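PDB 1R5B: eukaryotic peptide chain release factor GTP-binding subunit from Schizosaccharomyces pombe, which belongs to the eRF3 translation release factors, GTP-binding proteins that join a P-loop GTP-binding domain to beta-barrel domains. Local coordinates for residues A[115-119]-A[120-124]; A[175-179]-A[180-184]; A[236-240]-A[241-245]; A[265-268]-A[269-273]; A[436-439]-A[440-443]. One frame throughout, in Å; residues are numbered along the deposited sequence.

Interaction 1 of 5, residues A[115-119]-A[120-124]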
# COMPACT_ATOMS: atom_id res chain seq x y z
N TYR A 115 -10.09 10.13 -9.78
CA TYR A 115 -9.05 9.71 -8.84
C TYR A 115 -8.30 10.92 -8.29
O TYR A 115 -8.38 12.02 -8.84
CB TYR A 115 -8.08 8.75 -9.54
CG TYR A 115 -7.20 9.40 -10.60
CD1 TYR A 115 -6.01 10.04 -10.24
CD2 TYR A 115 -7.54 9.35 -11.95
CE1 TYR A 115 -5.20 10.63 -11.20
CE2 TYR A 115 -6.72 9.95 -12.93
CZ TYR A 115 -5.55 10.58 -12.54
OH TYR A 115 -4.73 11.19 -13.48
N PHE A 116 -7.55 10.71 -7.22
CA PHE A 116 -6.68 11.75 -6.67
C PHE A 116 -5.38 11.15 -6.13
O PHE A 116 -5.29 9.96 -5.93
CB PHE A 116 -7.40 12.51 -5.57
CG PHE A 116 -7.74 11.69 -4.36
CD1 PHE A 116 -6.88 11.66 -3.27
CD2 PHE A 116 -8.91 10.96 -4.30
CE1 PHE A 116 -7.18 10.92 -2.14
CE2 PHE A 116 -9.22 10.20 -3.18
CZ PHE A 116 -8.35 10.19 -2.09
N GLU A 117 -4.38 11.99 -5.90
CA GLU A 117 -3.06 11.50 -5.51
C GLU A 117 -2.53 12.14 -4.25
O GLU A 117 -2.80 13.29 -3.94
CB GLU A 117 -2.04 11.72 -6.63
CG GLU A 117 -2.42 11.12 -7.96
CD GLU A 117 -1.23 10.98 -8.89
OE1 GLU A 117 -0.18 11.59 -8.61
OE2 GLU A 117 -1.34 10.26 -9.91
N THR A 118 -1.77 11.33 -3.52
CA THR A 118 -0.89 11.75 -2.45
C THR A 118 0.52 11.42 -2.92
O THR A 118 0.71 11.00 -4.06
CB THR A 118 -1.23 10.96 -1.19
OG1 THR A 118 -1.12 9.54 -1.44
CG2 THR A 118 -2.69 11.20 -0.79
N GLU A 119 1.52 11.58 -2.04
CA GLU A 119 2.92 11.43 -2.43
C GLU A 119 3.19 10.03 -2.98
O GLU A 119 3.82 9.88 -4.01
CB GLU A 119 3.86 11.74 -1.26
CG GLU A 119 5.33 11.90 -1.63
CD GLU A 119 6.28 11.89 -0.43
OE1 GLU A 119 7.52 11.94 -0.62
OE2 GLU A 119 5.79 11.84 0.72
N HIS A 120 2.67 9.00 -2.30
CA HIS A 120 2.98 7.62 -2.67
C HIS A 120 1.85 6.87 -3.39
O HIS A 120 2.10 5.78 -3.89
CB HIS A 120 3.37 6.83 -1.43
CG HIS A 120 4.51 7.44 -0.66
ND1 HIS A 120 5.80 7.49 -1.15
CD2 HIS A 120 4.55 8.00 0.57
CE1 HIS A 120 6.58 8.07 -0.26
NE2 HIS A 120 5.84 8.39 0.80
N ARG A 121 0.64 7.42 -3.43
CA ARG A 121 -0.51 6.64 -3.91
C ARG A 121 -1.46 7.37 -4.85
O ARG A 121 -1.61 8.59 -4.77
CB ARG A 121 -1.33 6.15 -2.71
CG ARG A 121 -0.66 5.04 -1.94
CD ARG A 121 -1.38 4.65 -0.64
NE ARG A 121 -0.73 3.50 -0.03
CZ ARG A 121 -0.96 3.04 1.19
NH1 ARG A 121 -1.86 3.61 1.98
NH2 ARG A 121 -0.28 1.99 1.60
N ARG A 122 -2.10 6.60 -5.73
CA ARG A 122 -3.23 7.09 -6.53
C ARG A 122 -4.53 6.41 -6.13
O ARG A 122 -4.69 5.21 -6.34
CB ARG A 122 -3.02 6.82 -8.02
CG ARG A 122 -4.25 7.17 -8.85
CD ARG A 122 -4.10 6.95 -10.32
NE ARG A 122 -3.10 7.84 -10.89
CZ ARG A 122 -2.90 7.99 -12.19
NH1 ARG A 122 -3.64 7.32 -13.08
NH2 ARG A 122 -1.97 8.84 -12.62
N PHE A 123 -5.48 7.20 -5.62
CA PHE A 123 -6.75 6.68 -5.12
C PHE A 123 -7.87 6.82 -6.14
O PHE A 123 -8.30 7.93 -6.44
CB PHE A 123 -7.14 7.39 -3.84
CG PHE A 123 -6.14 7.27 -2.76
CD1 PHE A 123 -5.06 8.12 -2.70
CD2 PHE A 123 -6.27 6.30 -1.79
CE1 PHE A 123 -4.13 8.01 -1.71
CE2 PHE A 123 -5.34 6.19 -0.78
CZ PHE A 123 -4.26 7.04 -0.75
N SER A 124 -8.35 5.69 -6.64
CA SER A 124 -9.51 5.66 -7.51
C SER A 124 -10.79 5.67 -6.66
O SER A 124 -10.97 4.80 -5.81
CB SER A 124 -9.43 4.42 -8.39
OG SER A 124 -10.65 4.19 -9.06
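His120, on the turn, packs its ring against Glu119, whose CG sits over the centre of the imidazole, 4.3 Å from its centroid. Arg121 starts the return strand: its O takes the N-H of Thr118 (3.0 Å from Thr118 N), while its guanidinium leaves the hairpin for Glu42 and the carbonyl oxygens of Leu260 and Met263. Arg122 sits between two first-strand side chains. Its chain bends at chi3 (-65°), which lays the guanidinium flat on the Tyr115 ring with the planes 14° apart and CZ, off-centre, 4.0 Å from the ring centroid. NE and NH2 of Arg122 both donate to Glu117 OE2, each over 3.1 Å, the oxygen near the guanidinium plane. A ring on the face and a carboxylate at the edge thus fix the group's rotation. Phe123 turns to the other side of the sheet and pairs with Phe116 through both backbone bonds; its CB stands 3.7 Å from the centroid of the Phe116 ring. The two rings run nearly parallel but are slid apart. Thr118 OG1, bonded to Asp261, meets the edge of Phe123. Ser124 faces Tyr115 as a non-hydrogen-bonded pair, completing an antiparallel beta hairpin whose strand 115-117 edges the sheet of the P-loop domain.

Interaction 2 of 5, residues A[175-179]-A[180-184]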
# COMPACT_ATOMS: atom_id res chain seq x y z
N LEU A 175 -23.29 -1.22 5.52
CA LEU A 175 -22.80 -1.10 4.16
C LEU A 175 -21.29 -1.26 4.12
O LEU A 175 -20.77 -1.96 3.26
CB LEU A 175 -23.23 0.23 3.54
CG LEU A 175 -22.97 0.40 2.04
CD1 LEU A 175 -23.72 -0.65 1.24
CD2 LEU A 175 -23.39 1.81 1.61
N ALA A 176 -20.57 -0.63 5.05
CA ALA A 176 -19.12 -0.73 5.08
C ALA A 176 -18.67 -2.18 5.29
O ALA A 176 -17.72 -2.64 4.67
CB ALA A 176 -18.55 0.15 6.16
N ARG A 177 -19.37 -2.90 6.18
CA ARG A 177 -19.09 -4.30 6.43
C ARG A 177 -19.38 -5.14 5.18
O ARG A 177 -18.56 -5.97 4.78
CB ARG A 177 -19.89 -4.80 7.65
CG ARG A 177 -19.20 -5.86 8.51
CD ARG A 177 -17.74 -5.54 8.96
NE ARG A 177 -17.63 -5.42 10.40
CZ ARG A 177 -16.48 -5.38 11.09
NH1 ARG A 177 -15.29 -5.42 10.50
NH2 ARG A 177 -16.53 -5.28 12.41
N THR A 178 -20.52 -4.90 4.54
CA THR A 178 -20.85 -5.56 3.27
C THR A 178 -19.81 -5.31 2.15
O THR A 178 -19.63 -6.15 1.28
CB THR A 178 -22.24 -5.13 2.81
OG1 THR A 178 -23.21 -5.54 3.77
CG2 THR A 178 -22.66 -5.88 1.54
N GLN A 179 -19.12 -4.17 2.21
CA GLN A 179 -18.08 -3.81 1.24
C GLN A 179 -16.68 -4.34 1.62
O GLN A 179 -15.69 -3.97 0.98
CB GLN A 179 -18.00 -2.29 1.09
CG GLN A 179 -19.21 -1.65 0.47
CD GLN A 179 -19.21 -1.76 -1.04
OE1 GLN A 179 -18.43 -1.08 -1.72
NE2 GLN A 179 -20.09 -2.61 -1.57
N GLY A 180 -16.60 -5.17 2.66
CA GLY A 180 -15.36 -5.81 3.04
C GLY A 180 -14.45 -4.89 3.82
O GLY A 180 -13.29 -5.22 4.02
N ILE A 181 -14.97 -3.77 4.29
CA ILE A 181 -14.19 -2.80 5.07
C ILE A 181 -14.12 -3.24 6.50
O ILE A 181 -15.07 -3.06 7.26
CB ILE A 181 -14.81 -1.36 5.02
CG1 ILE A 181 -15.03 -0.91 3.58
CG2 ILE A 181 -13.90 -0.38 5.77
CD1 ILE A 181 -13.79 -1.10 2.72
N ASN A 182 -13.00 -3.84 6.86
CA ASN A 182 -12.74 -4.33 8.20
C ASN A 182 -11.90 -3.36 9.01
O ASN A 182 -11.74 -3.52 10.22
CB ASN A 182 -12.07 -5.70 8.14
CG ASN A 182 -12.96 -6.75 7.52
OD1 ASN A 182 -12.52 -7.61 6.77
ND2 ASN A 182 -14.24 -6.68 7.83
N HIS A 183 -11.36 -2.35 8.35
CA HIS A 183 -10.67 -1.27 9.04
C HIS A 183 -11.29 0.02 8.52
O HIS A 183 -10.99 0.47 7.43
CB HIS A 183 -9.18 -1.33 8.76
CG HIS A 183 -8.40 -0.25 9.42
ND1 HIS A 183 -8.35 1.03 8.92
CD2 HIS A 183 -7.63 -0.26 10.53
CE1 HIS A 183 -7.57 1.77 9.70
NE2 HIS A 183 -7.12 1.01 10.68
N LEU A 184 -12.20 0.57 9.30
CA LEU A 184 -13.00 1.69 8.87
C LEU A 184 -12.32 2.99 9.26
O LEU A 184 -11.93 3.18 10.40
CB LEU A 184 -14.36 1.59 9.55
CG LEU A 184 -15.47 2.50 9.08
CD1 LEU A 184 -15.77 2.26 7.62
CD2 LEU A 184 -16.72 2.24 9.90
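Ala176 meets the chain that follows its helix at two points. Its CB lies 3.8 Å from Leu184 CD1, and its carbonyl oxygen is approached by Ile181, whose N donates to Ala176 O over 3.0 Å while Ile181 CB comes within 3.2 Å of the same oxygen. That oxygen is therefore held by a backbone bond and shielded by a branched side chain. One residue further in from each end, Gly180 N donates to Arg177 O, also over 3.0 Å, reaching it from above the carbonyl plane and not along a lone pair. The two bonds together make a Schellman motif, with Gly180 as the C-prime residue; its positive phi of 80° is what turns the backbone back across the end of the helix.

Further out, Gln179 is the first residue to leave helical geometry, and its CB packs 4.1 Å from Ile181 CG1. The CG1 branch of Ile181 lies anti to its carbonyl carbon (chi1 -53°), which brings it to Ala176 O, 3.4 Å away. The Arg177 chain is bent at chi2 and chi3, bringing the edge of its guanidinium up to the Asn182 side chain, which it crosses at about a right angle; NE donates to Ala218 O, and Tyr220 makes a cation-pi contact with the same group.

Tyr220 also bonds to Ile181 O through its hydroxyl and packs on Ala176 and Leu184. The turn thus carries the chain from the end of helix 169-178 into strand 184-189, with Ala176 resting on Ile49 of strand 42-50 and Leu184 bonded through its backbone to Asp225 and to Lys227 of strand 226-230.

Interaction 3 of 5, residues A[236-240]-A[241-245]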
# COMPACT_ATOMS: atom_id res chain seq x y z
N GLY A 236 -11.51 22.78 4.06
CA GLY A 236 -10.37 21.92 3.81
C GLY A 236 -9.42 21.72 4.98
O GLY A 236 -8.32 21.20 4.81
N GLN A 237 -9.83 22.11 6.17
CA GLN A 237 -8.98 21.98 7.33
C GLN A 237 -8.82 20.50 7.73
O GLN A 237 -9.80 19.78 7.91
CB GLN A 237 -9.51 22.80 8.49
CG GLN A 237 -9.25 24.28 8.32
CD GLN A 237 -10.10 25.15 9.23
OE1 GLN A 237 -11.20 24.74 9.64
NE2 GLN A 237 -9.60 26.34 9.54
N ASN A 238 -7.56 20.09 7.84
CA ASN A 238 -7.19 18.72 8.19
C ASN A 238 -7.49 17.69 7.11
O ASN A 238 -7.51 16.51 7.40
CB ASN A 238 -7.79 18.28 9.53
CG ASN A 238 -6.90 17.29 10.27
OD1 ASN A 238 -5.72 17.54 10.50
ND2 ASN A 238 -7.47 16.15 10.63
N VAL A 239 -7.73 18.14 5.87
CA VAL A 239 -7.95 17.20 4.76
C VAL A 239 -6.60 16.90 4.15
O VAL A 239 -6.18 15.74 4.18
CB VAL A 239 -9.05 17.65 3.73
CG1 VAL A 239 -8.69 18.89 3.05
CG2 VAL A 239 -9.26 16.61 2.66
N LYS A 240 -5.90 17.92 3.65
CA LYS A 240 -4.57 17.75 3.08
C LYS A 240 -3.50 18.18 4.09
O LYS A 240 -2.61 17.41 4.40
CB LYS A 240 -4.40 18.58 1.80
CG LYS A 240 -3.10 18.24 1.04
CD LYS A 240 -2.63 19.35 0.14
CE LYS A 240 -1.38 18.90 -0.62
NZ LYS A 240 -0.66 20.07 -1.23
N ASP A 241 -3.59 19.41 4.57
CA ASP A 241 -2.66 19.90 5.57
C ASP A 241 -3.27 19.66 6.95
O ASP A 241 -4.49 19.60 7.07
CB ASP A 241 -2.37 21.39 5.38
CG ASP A 241 -1.84 21.72 3.98
OD1 ASP A 241 -2.10 22.83 3.50
OD2 ASP A 241 -1.15 20.93 3.30
N ARG A 242 -2.45 19.53 7.98
CA ARG A 242 -2.98 19.43 9.34
C ARG A 242 -3.67 20.73 9.71
O ARG A 242 -3.27 21.79 9.26
CB ARG A 242 -1.86 19.19 10.35
CG ARG A 242 -1.21 17.82 10.31
CD ARG A 242 0.02 17.76 11.21
NE ARG A 242 0.18 16.46 11.86
CZ ARG A 242 1.09 15.54 11.52
NH1 ARG A 242 1.96 15.76 10.54
NH2 ARG A 242 1.13 14.39 12.18
N VAL A 243 -4.71 20.65 10.53
CA VAL A 243 -5.24 21.84 11.19
C VAL A 243 -4.12 22.58 11.87
O VAL A 243 -3.26 21.96 12.50
CB VAL A 243 -6.23 21.56 12.34
CG1 VAL A 243 -7.59 22.17 12.01
CG2 VAL A 243 -6.30 20.09 12.71
N ASP A 244 -4.16 23.91 11.79
CA ASP A 244 -3.19 24.73 12.49
C ASP A 244 -3.44 24.66 13.99
O ASP A 244 -4.56 24.46 14.43
CB ASP A 244 -3.27 26.18 12.01
CG ASP A 244 -2.02 26.97 12.35
OD1 ASP A 244 -0.93 26.55 11.92
OD2 ASP A 244 -2.03 28.02 13.03
N SER A 245 -2.37 24.83 14.77
CA SER A 245 -2.46 24.85 16.23
C SER A 245 -3.42 25.92 16.77
O SER A 245 -4.09 25.71 17.78
CB SER A 245 -1.07 25.04 16.86
OG SER A 245 -0.55 23.79 17.29
O HOH W 1 -5.55 22.73 7.53
O HOH W 2 -0.86 22.09 0.70
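Asn238 ties together a loop of the P-loop GTP-binding domain, the one that runs from strand 226-230 toward helix 256-262, by accepting a backbone bond from Val243. The bond from Val243 N to Asn238 OD1 is long at 3.3 Å but fairly straight, 161° at the hydrogen, and the donor lies somewhat tilted from the amide plane. A chi1 of -149°, well away from a staggered value, swings the amide toward Val243; its other end, ND2, bonds to Pro230 O, so the buried amide is gripped at both ends and its rotation set. Val243 answers with both methyls: CG2 rests 3.4 Å from Asn238 OD1, and CG1 touches Gln237 CB at 4.1 Å. Its own chi1, -118°, is likewise far from staggered. Arg242 turns away, NE bonding to Gly253 O and Glu258 forming a salt bridge. On the backbone side, Asn238 CA lies 3.1 Å from Asp241 O, a CA-H...O contact across the loop. Lys240 and Asp241 run side by side, the lysine fully extended, yet their charged ends stay apart, Lys240 NZ and Asp241 OD2 being 4.6 Å from each other. A water joins them, accepting from Lys240 NZ at 2.8 Å and donating to Asp241 OD2 at 2.9 Å.

Interaction 4 of 5, residues A[265-268]-A[269-273]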
# COMPACT_ATOMS: atom_id res chain seq x y z
N HIS A 265 -3.40 -0.89 6.20
CA HIS A 265 -4.49 -1.83 6.01
C HIS A 265 -5.28 -1.49 4.74
O HIS A 265 -6.18 -0.69 4.79
CB HIS A 265 -5.40 -1.79 7.23
CG HIS A 265 -6.35 -2.95 7.33
ND1 HIS A 265 -7.38 -3.15 6.44
CD2 HIS A 265 -6.43 -3.94 8.24
CE1 HIS A 265 -8.05 -4.23 6.80
NE2 HIS A 265 -7.50 -4.73 7.89
N LEU A 266 -4.89 -2.09 3.61
CA LEU A 266 -5.65 -2.01 2.36
C LEU A 266 -6.29 -3.39 2.09
O LEU A 266 -5.58 -4.39 1.91
CB LEU A 266 -4.73 -1.61 1.20
CG LEU A 266 -3.87 -0.35 1.35
CD1 LEU A 266 -3.14 -0.04 0.07
CD2 LEU A 266 -4.65 0.83 1.73
N GLU A 267 -7.61 -3.45 2.03
CA GLU A 267 -8.32 -4.73 2.00
C GLU A 267 -7.90 -5.71 0.91
O GLU A 267 -7.76 -6.87 1.21
CB GLU A 267 -9.83 -4.54 1.89
CG GLU A 267 -10.47 -3.80 3.04
CD GLU A 267 -10.31 -4.49 4.39
OE1 GLU A 267 -10.05 -5.70 4.47
OE2 GLU A 267 -10.47 -3.76 5.39
N ARG A 268 -7.71 -5.27 -0.33
CA ARG A 268 -7.31 -6.20 -1.38
C ARG A 268 -5.96 -6.84 -1.05
O ARG A 268 -5.78 -8.04 -1.25
CB ARG A 268 -7.23 -5.53 -2.75
CG ARG A 268 -8.59 -5.12 -3.31
CD ARG A 268 -8.56 -4.46 -4.68
NE ARG A 268 -7.69 -3.28 -4.70
CZ ARG A 268 -7.19 -2.74 -5.80
NH1 ARG A 268 -7.46 -3.23 -6.99
NH2 ARG A 268 -6.39 -1.68 -5.70
N LYS A 269 -5.04 -6.03 -0.55
CA LYS A 269 -3.68 -6.48 -0.19
C LYS A 269 -3.72 -7.39 1.05
O LYS A 269 -3.03 -8.39 1.10
CB LYS A 269 -2.78 -5.27 0.08
CG LYS A 269 -1.32 -5.46 -0.20
CD LYS A 269 -0.49 -4.25 0.26
CE LYS A 269 -0.47 -3.11 -0.75
NZ LYS A 269 0.04 -1.83 -0.12
N VAL A 270 -4.55 -7.04 2.03
CA VAL A 270 -4.72 -7.87 3.23
C VAL A 270 -5.28 -9.25 2.89
O VAL A 270 -4.92 -10.26 3.51
CB VAL A 270 -5.67 -7.19 4.26
CG1 VAL A 270 -6.03 -8.16 5.42
CG2 VAL A 270 -5.05 -5.92 4.82
N ASN A 271 -6.16 -9.29 1.89
CA ASN A 271 -6.91 -10.49 1.53
C ASN A 271 -6.22 -11.28 0.43
O ASN A 271 -6.69 -12.35 0.04
CB ASN A 271 -8.33 -10.11 1.11
CG ASN A 271 -9.18 -9.67 2.30
OD1 ASN A 271 -9.77 -8.61 2.29
ND2 ASN A 271 -9.24 -10.50 3.33
N ALA A 272 -5.11 -10.75 -0.06
CA ALA A 272 -4.28 -11.42 -1.02
C ALA A 272 -3.50 -12.54 -0.33
O ALA A 272 -3.35 -12.53 0.90
CB ALA A 272 -3.30 -10.43 -1.64
N PRO A 273 -2.94 -13.46 -1.10
CA PRO A 273 -2.06 -14.49 -0.53
C PRO A 273 -0.89 -13.89 0.24
O PRO A 273 -0.35 -12.88 -0.19
CB PRO A 273 -1.54 -15.23 -1.77
CG PRO A 273 -2.54 -14.93 -2.87
CD PRO A 273 -3.08 -13.57 -2.57
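Val270 N donates to Leu266 O over 2.8 Å and Asn271 N to Glu267 O over 3.0 Å, two bonds to the fourth residue back that build the short helix 267-270, with Leu266 at its N-cap position. The first side-chain contact reaches back across that start: Val270 CG2 sits over the centre of the His265 ring, 3.9 Å from its centroid, and the same methyl lies 3.3 Å from Leu266 O. CG of His265 stands opposite its backbone N (chi1 -165°), which presents the ring face to the valine methyl. Leu266 and Lys269 lie alongside each other, with Leu266 CD1 3.7 Å from Lys269 NZ; a bend at chi3 (-83°) carries that ammonium to a salt bridge with Glu42. Ala272 CB, just past the helix, touches Arg268 O at 3.5 Å. The other two charged residues also find partners beyond the turn. Glu267, bent at chi2, offers OE2 to the backbone N of Asn182, and Arg268 pairs with Asp146. With Leu266 packed on strand 42-50 and Val270 on Cys331, this is a single helical turn in the link between the P-loop domain and the beta barrel that opens with strand 275-283, as in the EF-Tu-like translation factors.

Interaction 5 of 5, residues A[436-439]-A[440-443]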
# COMPACT_ATOMS: atom_id res chain seq x y z
N MET A 436 9.30 -13.38 -7.48
CA MET A 436 8.99 -12.06 -8.01
C MET A 436 7.53 -12.01 -8.45
O MET A 436 6.91 -13.04 -8.70
CB MET A 436 9.92 -11.70 -9.19
CG MET A 436 9.75 -12.58 -10.43
SD MET A 436 10.77 -12.15 -11.89
CE MET A 436 12.31 -12.38 -11.23
N GLU A 437 7.00 -10.80 -8.49
CA GLU A 437 5.73 -10.52 -9.13
C GLU A 437 5.90 -9.25 -9.98
O GLU A 437 6.84 -8.48 -9.78
CB GLU A 437 4.64 -10.25 -8.09
CG GLU A 437 4.41 -11.38 -7.10
CD GLU A 437 3.54 -12.50 -7.62
OE1 GLU A 437 2.64 -12.27 -8.45
OE2 GLU A 437 3.76 -13.63 -7.17
N ARG A 438 4.96 -9.03 -10.89
CA ARG A 438 4.86 -7.75 -11.59
C ARG A 438 4.86 -6.60 -10.58
O ARG A 438 4.20 -6.69 -9.55
CB ARG A 438 3.58 -7.70 -12.41
CG ARG A 438 3.49 -8.77 -13.50
CD ARG A 438 2.50 -8.44 -14.60
NE ARG A 438 1.13 -8.35 -14.10
CZ ARG A 438 0.15 -7.68 -14.69
NH1 ARG A 438 0.34 -7.04 -15.83
NH2 ARG A 438 -1.06 -7.66 -14.13
N PHE A 439 5.61 -5.52 -10.87
CA PHE A 439 5.59 -4.31 -10.04
C PHE A 439 4.16 -3.82 -9.85
O PHE A 439 3.78 -3.35 -8.77
CB PHE A 439 6.44 -3.22 -10.72
CG PHE A 439 6.51 -1.92 -9.93
CD1 PHE A 439 7.39 -1.80 -8.85
CD2 PHE A 439 5.71 -0.84 -10.27
CE1 PHE A 439 7.47 -0.62 -8.12
CE2 PHE A 439 5.78 0.36 -9.54
CZ PHE A 439 6.66 0.47 -8.46
N GLU A 440 3.39 -3.92 -10.93
CA GLU A 440 1.98 -3.55 -11.02
C GLU A 440 1.12 -4.28 -9.97
O GLU A 440 0.12 -3.73 -9.48
CB GLU A 440 1.48 -3.91 -12.43
CG GLU A 440 -0.01 -3.74 -12.69
CD GLU A 440 -0.41 -3.98 -14.15
OE1 GLU A 440 0.43 -4.43 -14.97
OE2 GLU A 440 -1.60 -3.72 -14.48
N ASP A 441 1.50 -5.51 -9.63
CA ASP A 441 0.72 -6.34 -8.70
C ASP A 441 1.17 -6.18 -7.24
O ASP A 441 0.34 -5.95 -6.35
CB ASP A 441 0.78 -7.81 -9.13
CG ASP A 441 0.07 -8.08 -10.45
OD1 ASP A 441 -0.68 -7.20 -10.91
OD2 ASP A 441 0.20 -9.14 -11.11
N TYR A 442 2.47 -6.30 -7.02
CA TYR A 442 3.10 -6.13 -5.71
C TYR A 442 4.44 -5.40 -5.91
O TYR A 442 5.45 -6.01 -6.27
CB TYR A 442 3.31 -7.49 -5.03
CG TYR A 442 2.09 -8.39 -4.99
CD1 TYR A 442 1.84 -9.30 -6.00
CD2 TYR A 442 1.20 -8.32 -3.94
CE1 TYR A 442 0.71 -10.11 -5.97
CE2 TYR A 442 0.07 -9.12 -3.90
CZ TYR A 442 -0.16 -10.01 -4.91
OH TYR A 442 -1.29 -10.79 -4.88
N GLN A 443 4.42 -4.10 -5.68
CA GLN A 443 5.56 -3.22 -5.98
C GLN A 443 6.92 -3.74 -5.52
O GLN A 443 7.81 -3.91 -6.35
CB GLN A 443 5.30 -1.82 -5.41
CG GLN A 443 4.22 -1.06 -6.17
CD GLN A 443 4.22 0.43 -5.86
OE1 GLN A 443 4.58 0.82 -4.75
NE2 GLN A 443 3.79 1.25 -6.82
O HOH W 3 2.21 -0.35 -8.40
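The Phe439 ring carries Gln443 on one face: Gln443 CG stands 3.9 Å from the ring centroid, displaced toward the rim, and the amide beyond it lies only 25° from the ring plane. CG of Phe439 lies opposite its backbone N (chi1 -179°), bringing the ring over the glutamine. The guanidinium of Arg438 has two acidic partners, met differently. Glu440, its chain extended, sets OE1 over one face, 2.7 Å from Arg438 NH1; no N-H points at this oxygen, and the attraction is of charge alone. Asp441 comes to the edge, where Arg438 NE donates to OD2 over 3.2 Å, nearly in the guanidinium plane but from above the plane of the carboxylate. A weak bond from Arg438 NH2 to Asp441 OD1 adds a second point.

All this decorates a tight turn in the C-terminal beta-barrel domain, between strand 433-435 and helix 443-446. Arg438 O holds the turn closed, taking Tyr442 N at 3.1 Å, a nearly straight bond, and Asp441 N at 2.9 Å from well above the carbonyl plane.

Glu437 and Tyr442 run side by side, Glu437 CG 3.5 Å from Tyr442 CD1, with the carboxylate almost perpendicular to the ring; Glu437 OE2 accepts from His360 N. One water takes a hydrogen from Gln443 NE2 over 2.7 Å and gives a weak bond to Phe439 O.

In the fold
Interaction 4 is the hub. Its Glu267 OE2 probably accepts from Asn182 N of interaction 2 over 2.9 Å, and their centres lie about 13 Å apart. It also reaches interaction 1, where Leu266 CD1 packs 3.8 Å from Arg121 NH2; Arg121 and Lys269 both pair with Glu42, which probably eases the closeness of their like charges. Toward the C-terminal domain, Ala272 CB touches Tyr442 OH of interaction 5 at 3.8 Å, so the link 265-273 meets both the P-loop domain and the C-terminal domain. Interaction 3 stands apart, its nearest atoms about 7 Å from interaction 1, though helix 56-66, after the probable P-loop, packs on both: Val239 and Phe116 each touch Ile63.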